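Putative HTH-type transcriptional regulator PF0864 (Pyrococcus furiosus, PDB 2IA0) probably acts as an AsnC-family transcription regulator that binds specific DNA sequences through a winged helix-turn-helix domain. Local coordinates at residues 20-25 against 50-55; 65-70 against 161-166; 76-81 against 150-155; 82-87 against 119-124; 108-113 against 123-128. One frame throughout, in Å; residues are numbered along the deposited sequence.

In the fold
Contact 1 holds the helices of the presumed DNA-binding domain together, while contacts 3, 4 and 5 are neighbouring strand pairs of one four-stranded sheet in the C-terminal domain; the centres of contacts 1 and 3 are about 37 Å apart. Contact 2, centred about 22 Å from contact 1, ties the strand that follows helix 45-57 to the C-terminal end of the chain. It meets the sheet where Leu164 CD2 lies 3.6 Å from Leu124 CD2. Contacts 3 and 4 both use strand 76-84, and contacts 4 and 5 share Ala123 and Leu124. A bound gold ion lies about 5 Å from the Ile152 side chain of contact 3. All five contacts touch the second subunit.

Contact 1: 20-25 against 50-55; sequences RNILRL and FRIKKL
Ile22 meets the helix 50-55 with both of its branches. Its CD1 methyl comes within 3.5 Å of Arg51 CB and 4.0 Å of Arg51 CG, the two side chains crossing at about a right angle, while CG2 turns to Ile52 CG1 at 3.9 Å. This division follows from chi1 of -73°, which sets CG2 trans to the backbone N and leaves CG1 beside it. One residue on, Leu23 CD2 reaches Leu55 CD1 at 3.9 Å; that Leu55 methyl touches Ile22 as well, 4.4 Å from Ile22 CG2. No hydrogen bond spans the two segments. Arg51 adds only its aliphatic base to the apolar seam; beyond CG the chain bends at chi2 (-55°) and carries the guanidinium away, its NH1 forming salt bridges with Asp19 in the first turn of helix 17-26 and with Asp16 just before it. The short axes pass 10.8 Å apart at a crossing angle of -79°, close to perpendicular. Helix 45-57 includes the second half of the predicted helix-turn-helix motif, so the contact seats the probable recognition helix on the first helix of the domain. Helix 34-41 closes one flank through Leu41 on Ile22 and Leu37 on Ile52, strand 61-68 packs Ile61 on Leu23 and Leu55, and Val171 of the second subunit touches Leu23.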
# COMPACT_ATOMS: atom_id res chain seq x y z
N ARG A 20 -10.17 -18.75 4.52
CA ARG A 20 -10.27 -17.65 3.57
C ARG A 20 -11.42 -16.73 3.89
O ARG A 20 -11.27 -15.50 3.84
CB ARG A 20 -10.42 -18.17 2.12
CG ARG A 20 -9.18 -18.85 1.56
CD ARG A 20 -9.44 -19.43 0.15
NE ARG A 20 -8.58 -20.59 -0.13
CZ ARG A 20 -9.00 -21.86 -0.14
NH1 ARG A 20 -10.28 -22.15 0.09
NH2 ARG A 20 -8.16 -22.86 -0.40
N ASN A 21 -12.57 -17.33 4.21
CA ASN A 21 -13.75 -16.57 4.56
C ASN A 21 -13.56 -15.68 5.78
O ASN A 21 -13.99 -14.54 5.75
CB ASN A 21 -14.96 -17.48 4.73
CG ASN A 21 -15.65 -17.77 3.42
OD1 ASN A 21 -15.66 -16.95 2.52
ND2 ASN A 21 -16.25 -18.96 3.31
N ILE A 22 -12.93 -16.21 6.84
CA ILE A 22 -12.51 -15.43 8.02
C ILE A 22 -11.60 -14.26 7.66
O ILE A 22 -11.81 -13.14 8.10
CB ILE A 22 -11.74 -16.31 9.07
CG1 ILE A 22 -12.68 -17.26 9.83
CG2 ILE A 22 -10.95 -15.45 10.08
CD1 ILE A 22 -11.95 -18.35 10.65
N LEU A 23 -10.55 -14.53 6.88
CA LEU A 23 -9.63 -13.48 6.45
C LEU A 23 -10.30 -12.35 5.66
O LEU A 23 -9.97 -11.19 5.87
CB LEU A 23 -8.49 -14.07 5.64
CG LEU A 23 -7.60 -15.05 6.39
CD1 LEU A 23 -6.70 -15.74 5.42
CD2 LEU A 23 -6.81 -14.37 7.50
N ARG A 24 -11.23 -12.70 4.77
CA ARG A 24 -11.97 -11.73 3.94
C ARG A 24 -12.73 -10.74 4.80
O ARG A 24 -12.61 -9.54 4.59
CB ARG A 24 -12.94 -12.43 3.01
CG ARG A 24 -12.28 -13.13 1.86
CD ARG A 24 -13.30 -13.99 1.10
NE ARG A 24 -12.84 -14.22 -0.26
CZ ARG A 24 -12.62 -15.41 -0.81
NH1 ARG A 24 -12.19 -15.47 -2.07
NH2 ARG A 24 -12.83 -16.53 -0.13
N LEU A 25 -13.48 -11.27 5.76
CA LEU A 25 -14.24 -10.48 6.73
C LEU A 25 -13.36 -9.61 7.60
O LEU A 25 -13.71 -8.47 7.85
CB LEU A 25 -15.13 -11.37 7.60
CG LEU A 25 -16.21 -12.11 6.81
CD1 LEU A 25 -17.00 -13.04 7.71
CD2 LEU A 25 -17.14 -11.14 6.04
N PHE A 50 -10.18 -20.74 17.48
CA PHE A 50 -9.04 -21.58 17.14
C PHE A 50 -8.38 -21.25 15.79
O PHE A 50 -7.16 -21.09 15.72
CB PHE A 50 -9.44 -23.06 17.20
CG PHE A 50 -8.38 -24.00 16.73
CD1 PHE A 50 -8.46 -24.59 15.47
CD2 PHE A 50 -7.29 -24.32 17.55
CE1 PHE A 50 -7.47 -25.48 15.02
CE2 PHE A 50 -6.31 -25.21 17.12
CZ PHE A 50 -6.40 -25.79 15.85
N ARG A 51 -9.19 -21.16 14.73
CA ARG A 51 -8.73 -20.72 13.40
C ARG A 51 -7.99 -19.38 13.45
O ARG A 51 -6.95 -19.25 12.85
CB ARG A 51 -9.88 -20.60 12.40
CG ARG A 51 -10.68 -21.85 12.16
CD ARG A 51 -9.78 -22.97 11.75
NE ARG A 51 -10.52 -24.07 11.14
CZ ARG A 51 -10.68 -24.23 9.83
NH1 ARG A 51 -10.17 -23.35 8.99
NH2 ARG A 51 -11.34 -25.27 9.36
N ILE A 52 -8.53 -18.41 14.17
CA ILE A 52 -7.88 -17.09 14.27
C ILE A 52 -6.53 -17.13 15.00
O ILE A 52 -5.54 -16.57 14.50
CB ILE A 52 -8.83 -16.02 14.85
CG1 ILE A 52 -9.92 -15.68 13.82
CG2 ILE A 52 -8.07 -14.76 15.24
CD1 ILE A 52 -11.12 -14.98 14.43
N LYS A 53 -6.49 -17.80 16.16
CA LYS A 53 -5.23 -18.03 16.88
C LYS A 53 -4.21 -18.72 15.99
O LYS A 53 -3.04 -18.37 16.01
CB LYS A 53 -5.44 -18.82 18.19
CG LYS A 53 -5.83 -17.96 19.39
CD LYS A 53 -6.30 -18.80 20.60
CE LYS A 53 -5.15 -19.17 21.58
NZ LYS A 53 -5.63 -19.76 22.91
N LYS A 54 -4.66 -19.68 15.19
CA LYS A 54 -3.77 -20.47 14.35
C LYS A 54 -3.18 -19.63 13.20
O LYS A 54 -1.99 -19.74 12.90
CB LYS A 54 -4.50 -21.71 13.82
CG LYS A 54 -3.64 -22.95 13.68
CD LYS A 54 -3.27 -23.57 15.05
CE LYS A 54 -2.05 -24.49 14.90
NZ LYS A 54 -1.35 -24.77 16.19
N LEU A 55 -4.01 -18.78 12.59
CA LEU A 55 -3.55 -17.89 11.50
C LEU A 55 -2.61 -16.82 12.01
O LEU A 55 -1.64 -16.44 11.34
CB LEU A 55 -4.73 -17.26 10.75
CG LEU A 55 -5.73 -18.20 10.08
CD1 LEU A 55 -7.04 -17.49 9.86
CD2 LEU A 55 -5.18 -18.74 8.78

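Contact 2: 65-70 against 161-166; sequences TIILGE and GEDLTG
Ile67 lays its CG2 methyl over the backbone of Gly166, 4.0 Å from Gly166 CA, and extends CD1 to Asp163 CB at 4.2 Å, crossing that side chain at about a right angle. With chi1 at -78°, CG1 stays beside the backbone N, and its CD1 is carried to the turn while CG2 faces the glycine. Having no side chain, Gly166 lets the strand come close: its CA is only 4.4 Å from Leu68 CA. Leu68 N donates to Gly166 O over 3.0 Å. The N-H points almost straight at the oxygen, at 175°, but arrives from above the carbonyl plane, and Leu68 CB rests 3.6 Å from that same oxygen. The 161-164 part is a type I beta turn leading into helix 164-168. The contact ties the strand that links the two domains to the C-terminal helix, at the dimer interface, where Thr65, Ile66 and Ile67 pair with a strand of the second subunit. Chemically, the contact within the chain rests on one buried backbone bond and apolar overlap, whereas the Asp163 carboxylate is directed to a salt bridge with Arg63 of the second subunit, which probably also offsets the nearby Glu62 of that chain.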
# COMPACT_ATOMS: atom_id res chain seq x y z
N THR A 65 -4.23 -3.33 11.78
CA THR A 65 -3.92 -1.91 11.66
C THR A 65 -5.17 -1.04 11.37
O THR A 65 -6.30 -1.54 11.24
CB THR A 65 -2.74 -1.70 10.64
OG1 THR A 65 -2.30 -0.33 10.64
CG2 THR A 65 -3.14 -2.10 9.24
N ILE A 66 -4.98 0.27 11.34
CA ILE A 66 -6.04 1.18 10.94
C ILE A 66 -5.68 1.92 9.64
O ILE A 66 -4.52 1.98 9.23
CB ILE A 66 -6.41 2.21 12.04
CG1 ILE A 66 -5.17 3.03 12.41
CG2 ILE A 66 -7.08 1.51 13.25
CD1 ILE A 66 -5.48 4.41 12.92
N ILE A 67 -6.72 2.42 8.98
CA ILE A 67 -6.61 3.19 7.76
C ILE A 67 -7.02 4.58 8.16
O ILE A 67 -8.05 4.76 8.79
CB ILE A 67 -7.55 2.60 6.67
CG1 ILE A 67 -6.90 1.35 6.07
CG2 ILE A 67 -7.83 3.62 5.54
CD1 ILE A 67 -7.88 0.38 5.56
N LEU A 68 -6.19 5.57 7.82
CA LEU A 68 -6.46 6.96 8.22
C LEU A 68 -7.44 7.67 7.27
O LEU A 68 -7.53 7.33 6.10
CB LEU A 68 -5.14 7.73 8.32
CG LEU A 68 -4.22 7.34 9.47
CD1 LEU A 68 -3.07 8.28 9.57
CD2 LEU A 68 -4.99 7.31 10.77
N GLY A 69 -8.18 8.64 7.79
CA GLY A 69 -9.21 9.33 7.01
C GLY A 69 -8.65 10.53 6.27
O GLY A 69 -7.49 10.89 6.47
N GLU A 70 -9.46 11.17 5.43
CA GLU A 70 -8.89 12.18 4.52
C GLU A 70 -8.22 13.40 5.16
O GLU A 70 -7.41 14.04 4.50
CB GLU A 70 -9.84 12.53 3.36
CG GLU A 70 -10.92 13.59 3.58
CD GLU A 70 -11.37 14.21 2.23
OE1 GLU A 70 -11.01 13.64 1.17
OE2 GLU A 70 -12.06 15.27 2.22
N GLY A 161 -7.39 -0.16 -5.04
CA GLY A 161 -6.47 0.12 -3.93
C GLY A 161 -6.50 1.54 -3.35
O GLY A 161 -5.47 2.01 -2.87
N GLU A 162 -7.63 2.23 -3.39
CA GLU A 162 -7.68 3.62 -2.87
C GLU A 162 -7.28 3.79 -1.39
O GLU A 162 -6.70 4.81 -1.00
CB GLU A 162 -9.00 4.32 -3.18
CG GLU A 162 -10.28 3.49 -3.04
CD GLU A 162 -11.54 4.34 -3.26
OE1 GLU A 162 -12.58 4.07 -2.61
OE2 GLU A 162 -11.50 5.29 -4.10
N ASP A 163 -7.56 2.79 -0.57
CA ASP A 163 -7.17 2.87 0.83
C ASP A 163 -5.67 2.70 1.13
O ASP A 163 -5.28 2.83 2.28
CB ASP A 163 -8.07 1.97 1.69
CG ASP A 163 -9.52 2.38 1.60
OD1 ASP A 163 -9.81 3.61 1.63
OD2 ASP A 163 -10.37 1.47 1.47
N LEU A 164 -4.85 2.43 0.11
CA LEU A 164 -3.35 2.46 0.21
C LEU A 164 -2.80 3.71 0.90
O LEU A 164 -1.92 3.61 1.75
CB LEU A 164 -2.68 2.32 -1.19
CG LEU A 164 -1.22 2.76 -1.52
CD1 LEU A 164 -0.55 1.85 -2.55
CD2 LEU A 164 -1.07 4.26 -2.01
N THR A 165 -3.32 4.87 0.53
CA THR A 165 -2.79 6.13 1.06
C THR A 165 -3.23 6.45 2.51
O THR A 165 -2.48 7.07 3.26
CB THR A 165 -2.97 7.32 0.06
OG1 THR A 165 -2.63 8.57 0.70
CG2 THR A 165 -4.38 7.35 -0.48
N GLY A 166 -4.41 5.97 2.90
CA GLY A 166 -4.80 5.91 4.30
C GLY A 166 -4.00 4.90 5.11
O GLY A 166 -3.72 5.09 6.28

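Contact 3: 76-81 against 150-155; sequences HLALIV and IQIFPI
The Phe153 ring takes Val81 CG2 at its edge, in the plane of the ring and 4.0 Å from CE2. Leu79 CD2 comes to the ring obliquely, 3.9 Å from Phe153 CD2. These three side chains share one face of the antiparallel sheet of a ferredoxin-like domain, the dimeric alpha+beta barrel fold of AsnC-type regulators, in which strand 147-154 is an outer strand beside strand 76-84. That face turns to the second subunit: Leu79 packs on Leu79 and Val81 on Phe153 of the other chain. The ring is placed by chi1 of -54°, which keeps CG beside its own backbone N. On the other face Ala78 CB meets Ile152 CG2 at 4.1 Å, and helix 132-140 covers this side through Leu133 and Ile137. Leu79 and Phe153 form a hydrogen-bonded pair, Leu79 N donating to Phe153 O over 2.7 Å and Phe153 N returning a nearly straight bond, 179°, to Leu79 O. Val81 and Gln151 repeat the pattern. Beyond Pro154, Ile155 N still reaches Leu77 O, and its side chain lies alongside that of Leu77, CG1 at 3.9 Å from Leu77 CB. The Gln151 amide, whose OE1 is hydrogen-bonded to Gln151 NE2 of the second subunit, also joins a water: the water donates to Val81 O at 2.9 Å and accepts from Gln151 NE2 at 3.1 Å.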
# COMPACT_ATOMS: atom_id res chain seq x y z
N HIS A 76 -2.13 14.90 -2.65
CA HIS A 76 -1.46 14.79 -3.94
C HIS A 76 -0.32 13.82 -3.81
O HIS A 76 0.56 13.98 -2.98
CB HIS A 76 -1.00 16.16 -4.45
CG HIS A 76 -2.15 17.04 -4.84
ND1 HIS A 76 -2.34 18.30 -4.31
CD2 HIS A 76 -3.23 16.80 -5.62
CE1 HIS A 76 -3.47 18.81 -4.78
NE2 HIS A 76 -4.02 17.92 -5.58
N LEU A 77 -0.39 12.80 -4.65
CA LEU A 77 0.53 11.70 -4.62
C LEU A 77 1.25 11.63 -5.98
O LEU A 77 0.71 12.07 -7.02
CB LEU A 77 -0.26 10.43 -4.31
CG LEU A 77 0.32 9.30 -3.46
CD1 LEU A 77 0.48 9.70 -2.02
CD2 LEU A 77 -0.60 8.10 -3.57
N ALA A 78 2.50 11.16 -5.97
CA ALA A 78 3.27 10.97 -7.20
C ALA A 78 4.14 9.73 -7.05
O ALA A 78 4.65 9.42 -5.96
CB ALA A 78 4.12 12.18 -7.51
N LEU A 79 4.26 8.99 -8.14
CA LEU A 79 5.20 7.90 -8.21
C LEU A 79 6.47 8.42 -8.92
O LEU A 79 6.40 9.13 -9.90
CB LEU A 79 4.57 6.73 -8.95
CG LEU A 79 5.48 5.63 -9.47
CD1 LEU A 79 5.87 4.70 -8.29
CD2 LEU A 79 4.74 4.88 -10.56
N ILE A 80 7.64 8.07 -8.38
CA ILE A 80 8.92 8.55 -8.90
C ILE A 80 9.78 7.37 -9.31
O ILE A 80 9.92 6.43 -8.55
CB ILE A 80 9.66 9.37 -7.83
CG1 ILE A 80 8.72 10.45 -7.28
CG2 ILE A 80 10.98 9.97 -8.39
CD1 ILE A 80 9.35 11.37 -6.34
N VAL A 81 10.32 7.40 -10.52
CA VAL A 81 11.24 6.35 -10.95
C VAL A 81 12.61 6.91 -11.32
O VAL A 81 12.74 7.70 -12.26
CB VAL A 81 10.67 5.48 -12.09
CG1 VAL A 81 11.60 4.25 -12.35
CG2 VAL A 81 9.24 5.03 -11.75
N ILE A 150 14.99 10.38 -14.59
CA ILE A 150 13.99 10.63 -13.57
C ILE A 150 12.63 10.69 -14.26
O ILE A 150 12.45 11.43 -15.23
CB ILE A 150 14.20 11.99 -12.85
CG1 ILE A 150 15.57 12.09 -12.19
CG2 ILE A 150 13.02 12.26 -11.84
CD1 ILE A 150 16.01 13.55 -11.97
N GLN A 151 11.67 9.91 -13.76
CA GLN A 151 10.29 10.01 -14.22
C GLN A 151 9.36 10.28 -13.06
O GLN A 151 9.52 9.71 -11.97
CB GLN A 151 9.85 8.75 -14.95
CG GLN A 151 10.76 8.34 -16.08
CD GLN A 151 10.24 7.16 -16.81
OE1 GLN A 151 9.32 7.27 -17.60
NE2 GLN A 151 10.80 5.99 -16.53
N ILE A 152 8.41 11.20 -13.29
CA ILE A 152 7.41 11.53 -12.28
C ILE A 152 6.00 11.30 -12.82
O ILE A 152 5.62 11.89 -13.85
CB ILE A 152 7.58 12.95 -11.66
CG1 ILE A 152 8.92 13.02 -10.91
CG2 ILE A 152 6.45 13.26 -10.67
CD1 ILE A 152 9.55 14.36 -11.00
N PHE A 153 5.27 10.40 -12.14
CA PHE A 153 3.91 10.05 -12.50
C PHE A 153 3.00 10.46 -11.37
O PHE A 153 2.91 9.75 -10.37
CB PHE A 153 3.78 8.55 -12.77
CG PHE A 153 4.76 8.04 -13.77
CD1 PHE A 153 4.57 8.31 -15.14
CD2 PHE A 153 5.88 7.33 -13.37
CE1 PHE A 153 5.49 7.85 -16.09
CE2 PHE A 153 6.80 6.88 -14.30
CZ PHE A 153 6.61 7.15 -15.67
N PRO A 154 2.34 11.62 -11.50
CA PRO A 154 1.27 12.07 -10.58
C PRO A 154 0.11 11.07 -10.56
O PRO A 154 -0.28 10.56 -11.61
CB PRO A 154 0.78 13.36 -11.21
CG PRO A 154 1.82 13.77 -12.24
CD PRO A 154 2.58 12.55 -12.62
N ILE A 155 -0.42 10.75 -9.38
CA ILE A 155 -1.58 9.88 -9.28
C ILE A 155 -2.82 10.77 -9.38
O ILE A 155 -3.11 11.55 -8.48
CB ILE A 155 -1.60 9.02 -7.97
CG1 ILE A 155 -0.22 8.43 -7.64
CG2 ILE A 155 -2.59 7.87 -8.08
CD1 ILE A 155 0.45 7.58 -8.73
O HOH W 1 13.36 6.45 -14.84

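Contact 4: 82-87 against 119-124; sequences LEVGKP and DKIIAL
Two inner strands of the C-terminal sheet, 76-84 and 120-127, meet here with Leu82 and Ile121 as a hydrogen-bonded antiparallel pair. Leu82 N donates to Ile121 O over 2.9 Å, lying in the carbonyl plane, and Ile121 N answers to Leu82 O over the same distance but at a less straight 154°. Val84 N closes the register on Asp119 O at 2.8 Å, with the N-H pointed straight at the oxygen, 178°, and nearly along the C=O axis. Leu82 and Ile121 send their side chains to one face, CB to CB at 4.3 Å, and Val84 CG2 adds to it 4.4 Å from Ile121 CD1. In the beta-alpha-beta-beta-alpha-beta order of the ferredoxin-like fold these are the first and third strands, and helix 91-105, which connects the first strand to the second, lies over this apolar face through Leu93, Tyr96 and Ile100. At this end of the sheet the opposite face carries charge, in Glu83 and Lys120. Lys120 is bent at chi4 (42°), which turns NZ back to its neighbour; there NZ forms a salt bridge with Asp119 OD2 at 3.0 Å, on the syn side but tilted from the carboxylate plane. Glu83 OE2 stands 4.4 Å from Asp119 OD1; the ammonium of Lys120, its NZ 4.7 Å from Glu83 OE2, probably offsets some of this repulsion. Glu83 OE1 is hydrogen-bonded to His149 of strand 147-154. Lys120 also packs on Phe153 of the second subunit.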
# COMPACT_ATOMS: atom_id res chain seq x y z
N LEU A 82 13.61 6.52 -10.54
CA LEU A 82 14.99 6.95 -10.69
C LEU A 82 15.80 5.82 -11.30
O LEU A 82 15.69 4.68 -10.87
CB LEU A 82 15.58 7.28 -9.31
CG LEU A 82 14.87 8.30 -8.44
CD1 LEU A 82 15.70 8.55 -7.20
CD2 LEU A 82 14.65 9.59 -9.20
N GLU A 83 16.66 6.14 -12.26
CA GLU A 83 17.59 5.15 -12.80
C GLU A 83 19.01 5.67 -12.60
O GLU A 83 19.34 6.76 -13.05
CB GLU A 83 17.30 4.89 -14.28
CG GLU A 83 18.25 3.89 -14.96
CD GLU A 83 18.04 3.81 -16.46
OE1 GLU A 83 17.43 4.73 -17.05
OE2 GLU A 83 18.49 2.81 -17.08
N VAL A 84 19.83 4.88 -11.93
CA VAL A 84 21.23 5.25 -11.69
C VAL A 84 22.08 4.97 -12.92
O VAL A 84 21.89 3.96 -13.60
CB VAL A 84 21.77 4.57 -10.41
CG1 VAL A 84 23.23 4.84 -10.24
CG2 VAL A 84 21.02 5.13 -9.18
N GLY A 85 22.96 5.92 -13.25
CA GLY A 85 23.87 5.82 -14.40
C GLY A 85 25.07 4.99 -14.02
O GLY A 85 25.32 3.92 -14.60
N LYS A 86 25.82 5.48 -13.03
CA LYS A 86 26.93 4.73 -12.43
C LYS A 86 27.19 5.21 -11.01
O LYS A 86 27.80 6.27 -10.81
CB LYS A 86 28.21 4.85 -13.27
N PRO A 87 26.73 4.43 -10.02
CA PRO A 87 26.98 4.64 -8.58
C PRO A 87 27.42 6.08 -8.20
O PRO A 87 28.60 6.33 -7.89
CB PRO A 87 28.08 3.60 -8.28
N ASP A 119 19.45 -1.20 -10.83
CA ASP A 119 19.73 0.22 -11.07
C ASP A 119 18.65 1.27 -10.81
O ASP A 119 18.95 2.47 -10.91
CB ASP A 119 20.38 0.46 -12.47
CG ASP A 119 19.65 -0.26 -13.64
OD1 ASP A 119 20.30 -0.45 -14.69
OD2 ASP A 119 18.45 -0.64 -13.56
N LYS A 120 17.42 0.85 -10.46
CA LYS A 120 16.28 1.79 -10.25
C LYS A 120 15.70 1.89 -8.84
O LYS A 120 15.69 0.93 -8.08
CB LYS A 120 15.14 1.50 -11.23
CG LYS A 120 15.59 1.37 -12.65
CD LYS A 120 14.44 1.46 -13.64
CE LYS A 120 14.92 0.97 -15.00
NZ LYS A 120 15.75 -0.24 -14.74
N ILE A 121 15.21 3.08 -8.49
CA ILE A 121 14.51 3.29 -7.22
C ILE A 121 13.15 3.81 -7.55
O ILE A 121 13.00 4.71 -8.36
CB ILE A 121 15.21 4.29 -6.28
CG1 ILE A 121 16.61 3.82 -5.93
CG2 ILE A 121 14.43 4.50 -4.97
CD1 ILE A 121 17.67 4.79 -6.42
N ILE A 122 12.15 3.20 -6.91
CA ILE A 122 10.75 3.53 -7.05
C ILE A 122 10.31 4.13 -5.72
O ILE A 122 10.55 3.54 -4.68
CB ILE A 122 9.99 2.22 -7.35
CG1 ILE A 122 10.43 1.66 -8.71
CG2 ILE A 122 8.50 2.41 -7.26
CD1 ILE A 122 10.00 0.26 -8.92
N ALA A 123 9.70 5.31 -5.75
CA ALA A 123 9.18 5.95 -4.55
C ALA A 123 7.76 6.47 -4.72
O ALA A 123 7.38 6.93 -5.78
CB ALA A 123 10.08 7.08 -4.07
N LEU A 124 6.98 6.41 -3.65
CA LEU A 124 5.67 7.00 -3.63
C LEU A 124 5.69 8.17 -2.64
O LEU A 124 6.01 8.02 -1.47
CB LEU A 124 4.61 5.96 -3.29
CG LEU A 124 3.20 6.36 -3.72
CD1 LEU A 124 2.94 6.05 -5.23
CD2 LEU A 124 2.16 5.68 -2.83

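Contact 5: 108-113 against 123-128; sequences PGVLFV and ALVGKN
Leu111 N and Phe112 O both bond to Leu124, the first to its O at 2.7 Å and the second from its N at 2.8 Å, so that two residues of strand 110-113 face one across the hairpin. This is a beta bulge: the register shifts by one between the Val110–Val125 and Val113–Ala123 pairs. A third backbone bond runs from Gly126 N to Gly109 O at 2.9 Å. Gly109 has a positive phi (94°), and its bare CA leaves room for Gly126 O and the Lys127 CE methylene close by. The one side-chain hydrogen bond is Lys127 NZ to Pro108 O, 3.1 Å; the lysine chain bends at chi2 (-77°), bringing NZ to the oxygen from above the carbonyl plane. Apolar contacts are few: Phe112 CB rests 3.7 Å from Leu124 CB, and Val110 CG2 lies 4.1 Å from Val125 CG2. Leu111 CD2 lies over the Gly126 backbone, 3.9 Å from Gly126 N. Helix 132-140 covers Val110 and Lys127 through Phe136, and helix 91-105 touches Val113. On the Leu111 and Leu124 side lie Leu77 of strand 76-84 and helix 164-168, while Val113 pairs with a strand of the second subunit.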
# COMPACT_ATOMS: atom_id res chain seq x y z
N PRO A 108 10.01 13.18 5.18
CA PRO A 108 8.56 13.39 5.35
C PRO A 108 7.82 13.29 4.02
O PRO A 108 8.25 13.89 3.02
CB PRO A 108 8.48 14.83 5.87
CG PRO A 108 9.82 15.07 6.52
CD PRO A 108 10.79 14.34 5.65
N GLY A 109 6.73 12.54 4.01
CA GLY A 109 5.96 12.38 2.78
C GLY A 109 6.30 11.16 1.96
O GLY A 109 5.54 10.75 1.11
N VAL A 110 7.45 10.56 2.22
CA VAL A 110 7.88 9.39 1.45
C VAL A 110 7.19 8.12 1.98
O VAL A 110 7.40 7.71 3.12
CB VAL A 110 9.42 9.27 1.42
CG1 VAL A 110 9.84 7.94 0.84
CG2 VAL A 110 10.00 10.43 0.62
N LEU A 111 6.39 7.50 1.12
CA LEU A 111 5.38 6.53 1.56
C LEU A 111 5.88 5.09 1.74
O LEU A 111 5.29 4.35 2.50
CB LEU A 111 4.01 6.74 0.88
CG LEU A 111 2.96 7.60 1.62
CD1 LEU A 111 3.46 8.49 2.78
CD2 LEU A 111 2.23 8.41 0.62
N PHE A 112 6.95 4.63 1.10
CA PHE A 112 7.10 3.89 -0.15
C PHE A 112 8.35 4.06 -0.97
O PHE A 112 8.45 4.96 -1.78
CB PHE A 112 5.87 3.39 -0.95
CG PHE A 112 6.15 2.07 -1.67
CD1 PHE A 112 5.93 0.85 -1.02
CD2 PHE A 112 6.71 2.06 -2.96
CE1 PHE A 112 6.21 -0.36 -1.66
CE2 PHE A 112 6.98 0.84 -3.64
CZ PHE A 112 6.74 -0.37 -2.98
N VAL A 113 9.30 3.16 -0.71
CA VAL A 113 10.59 3.10 -1.43
C VAL A 113 10.90 1.64 -1.79
O VAL A 113 10.78 0.74 -0.95
CB VAL A 113 11.78 3.75 -0.63
CG1 VAL A 113 13.10 3.65 -1.41
CG2 VAL A 113 11.47 5.25 -0.27
N ALA A 123 9.70 5.31 -5.75
CA ALA A 123 9.18 5.95 -4.55
C ALA A 123 7.76 6.47 -4.72
O ALA A 123 7.38 6.93 -5.78
CB ALA A 123 10.08 7.08 -4.07
N LEU A 124 6.98 6.41 -3.65
CA LEU A 124 5.67 7.00 -3.63
C LEU A 124 5.69 8.17 -2.64
O LEU A 124 6.01 8.02 -1.47
CB LEU A 124 4.61 5.96 -3.29
CG LEU A 124 3.20 6.36 -3.72
CD1 LEU A 124 2.94 6.05 -5.23
CD2 LEU A 124 2.16 5.68 -2.83
N VAL A 125 5.37 9.35 -3.16
CA VAL A 125 5.43 10.56 -2.35
C VAL A 125 4.07 11.27 -2.24
O VAL A 125 3.39 11.51 -3.24
CB VAL A 125 6.56 11.52 -2.86
CG1 VAL A 125 6.68 12.74 -1.96
CG2 VAL A 125 7.92 10.77 -2.89
N GLY A 126 3.70 11.60 -1.00
CA GLY A 126 2.52 12.40 -0.74
C GLY A 126 2.78 13.78 -0.16
O GLY A 126 3.53 13.94 0.81
N LYS A 127 2.18 14.79 -0.77
CA LYS A 127 2.19 16.14 -0.22
C LYS A 127 0.79 16.69 -0.31
O LYS A 127 -0.12 16.03 -0.79
CB LYS A 127 3.17 17.05 -0.97
CG LYS A 127 4.62 16.58 -1.00
CD LYS A 127 5.29 16.85 0.31
CE LYS A 127 6.57 16.06 0.45
NZ LYS A 127 7.19 16.50 1.71
N ASN A 128 0.63 17.92 0.14
CA ASN A 128 -0.67 18.56 0.15
C ASN A 128 -0.98 19.46 -1.05
O ASN A 128 -2.14 19.65 -1.36
CB ASN A 128 -0.92 19.22 1.51
CG ASN A 128 -1.11 18.18 2.64
OD1 ASN A 128 -1.60 17.05 2.41
ND2 ASN A 128 -0.70 18.54 3.84